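Cag pathogenicity island protein (Cag10) (PDB 6IQT) probably serves, as a VirB8 homologue, as a membrane-anchored assembly component of the Cag type IV secretion system of Helicobacter pylori. Local coordinates at residues F73-N76 against I77-V81. Numbering follows the deposited sequence.
Sequences FNEN and IRQFV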
# COMPACT_ATOMS: atom_id res chain seq x y z
N PHE A 73 -7.12 -5.81 -10.51
CA PHE A 73 -8.38 -6.10 -11.18
C PHE A 73 -8.61 -7.60 -11.29
O PHE A 73 -9.68 -8.11 -10.94
CB PHE A 73 -8.36 -5.41 -12.55
CG PHE A 73 -9.57 -5.69 -13.42
CD1 PHE A 73 -10.74 -4.96 -13.25
CD2 PHE A 73 -9.51 -6.62 -14.45
CE1 PHE A 73 -11.84 -5.18 -14.07
CE2 PHE A 73 -10.61 -6.84 -15.27
CZ PHE A 73 -11.78 -6.12 -15.07
N ASN A 74 -7.59 -8.34 -11.75
CA ASN A 74 -7.73 -9.78 -11.94
C ASN A 74 -7.92 -10.51 -10.61
O ASN A 74 -8.62 -11.53 -10.57
CB ASN A 74 -6.51 -10.35 -12.67
CG ASN A 74 -6.50 -10.00 -14.15
OD1 ASN A 74 -7.55 -9.76 -14.76
ND2 ASN A 74 -5.32 -9.96 -14.74
N GLU A 75 -7.31 -10.02 -9.53
CA GLU A 75 -7.52 -10.63 -8.22
C GLU A 75 -8.98 -10.50 -7.77
O GLU A 75 -9.54 -11.44 -7.19
CB GLU A 75 -6.55 -10.02 -7.21
CG GLU A 75 -6.28 -10.88 -5.96
CD GLU A 75 -6.23 -12.38 -6.25
OE1 GLU A 75 -6.90 -13.15 -5.52
OE2 GLU A 75 -5.52 -12.80 -7.19
N ASN A 76 -9.62 -9.35 -8.03
CA ASN A 76 -11.04 -9.23 -7.71
C ASN A 76 -11.88 -10.24 -8.49
O ASN A 76 -12.84 -10.82 -7.95
CB ASN A 76 -11.56 -7.81 -8.03
CG ASN A 76 -11.03 -6.74 -7.07
OD1 ASN A 76 -10.53 -7.04 -5.99
ND2 ASN A 76 -11.16 -5.49 -7.48
N ILE A 77 -11.58 -10.43 -9.77
CA ILE A 77 -12.32 -11.40 -10.57
C ILE A 77 -12.20 -12.78 -9.94
O ILE A 77 -13.19 -13.51 -9.80
CB ILE A 77 -11.82 -11.41 -12.02
CG1 ILE A 77 -11.94 -10.01 -12.64
CG2 ILE A 77 -12.60 -12.45 -12.85
CD1 ILE A 77 -11.46 -9.95 -14.06
N ARG A 78 -10.97 -13.15 -9.55
CA ARG A 78 -10.72 -14.51 -9.07
C ARG A 78 -11.51 -14.83 -7.81
O ARG A 78 -11.97 -15.96 -7.63
CB ARG A 78 -9.23 -14.71 -8.81
CG ARG A 78 -8.42 -14.81 -10.07
CD ARG A 78 -7.10 -15.52 -9.81
NE ARG A 78 -5.93 -14.68 -10.08
CZ ARG A 78 -5.58 -14.20 -11.28
NH1 ARG A 78 -6.33 -14.44 -12.35
NH2 ARG A 78 -4.49 -13.46 -11.39
N GLN A 79 -11.68 -13.84 -6.94
CA GLN A 79 -12.28 -14.08 -5.64
C GLN A 79 -13.78 -13.81 -5.60
O GLN A 79 -14.50 -14.52 -4.90
CB GLN A 79 -11.56 -13.26 -4.57
CG GLN A 79 -10.05 -13.58 -4.47
CD GLN A 79 -9.71 -15.10 -4.51
OE1 GLN A 79 -10.51 -15.94 -4.06
NE2 GLN A 79 -8.52 -15.45 -5.02
N PHE A 80 -14.27 -12.84 -6.38
CA PHE A 80 -15.69 -12.49 -6.35
C PHE A 80 -16.52 -13.22 -7.41
O PHE A 80 -17.73 -13.39 -7.21
CB PHE A 80 -15.87 -10.99 -6.52
CG PHE A 80 -15.18 -10.17 -5.47
CD1 PHE A 80 -15.16 -10.59 -4.14
CD2 PHE A 80 -14.56 -8.98 -5.81
CE1 PHE A 80 -14.52 -9.82 -3.17
CE2 PHE A 80 -13.92 -8.22 -4.85
CZ PHE A 80 -13.90 -8.63 -3.53
N VAL A 81 -15.90 -13.66 -8.51
CA VAL A 81 -16.55 -14.34 -9.65
C VAL A 81 -17.94 -13.76 -9.95
O VAL A 81 -18.12 -12.54 -10.03
CB VAL A 81 -16.59 -15.87 -9.44
CG1 VAL A 81 -15.18 -16.45 -9.58
CG2 VAL A 81 -17.19 -16.27 -8.08
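The carbonyl oxygen of Asn76 accepts two backbone N-H groups: Phe80 N at 2.9 Å, in the regular i to i+4 bond of an alpha helix, and Gln79 N in a weak bond at 3.4 Å. Both belong to the last turns of helix 66-80 in the VirB8 domain, of the NTF2-like class, where helices pack against a curved antiparallel sheet. Val81, just past the helix, leaves helical geometry with a positive phi. On the polar side of the helix Glu75 serves two neighbours. Gln79 NE2 reaches Glu75 OE1 at 2.9 Å, nearly along the C-O axis, with the carboxylate and amide planes only 28° apart. Glu75 OE2 forms a long salt bridge of 3.5 Å with Arg78 NE, its hydrogen bond weak and the planes steeply inclined. A bend at chi2 (36°) turns the glutamate chain toward the C-terminal end of the helix, where Gln79 and Arg78 lie. Long, flexible polar chains suit this surface, and Asn74 O sits over one face of the arginine's guanidinium, toward its rim. Phe73, buried and touching helix 50-59, supplies an apolar ring for Ile77, while the side chains of Asn76 and Phe80 run alongside each other near Tyr45. The tip of the isoleucine, Ile77 CD1, rests 3.4 Å from Phe73 CE2.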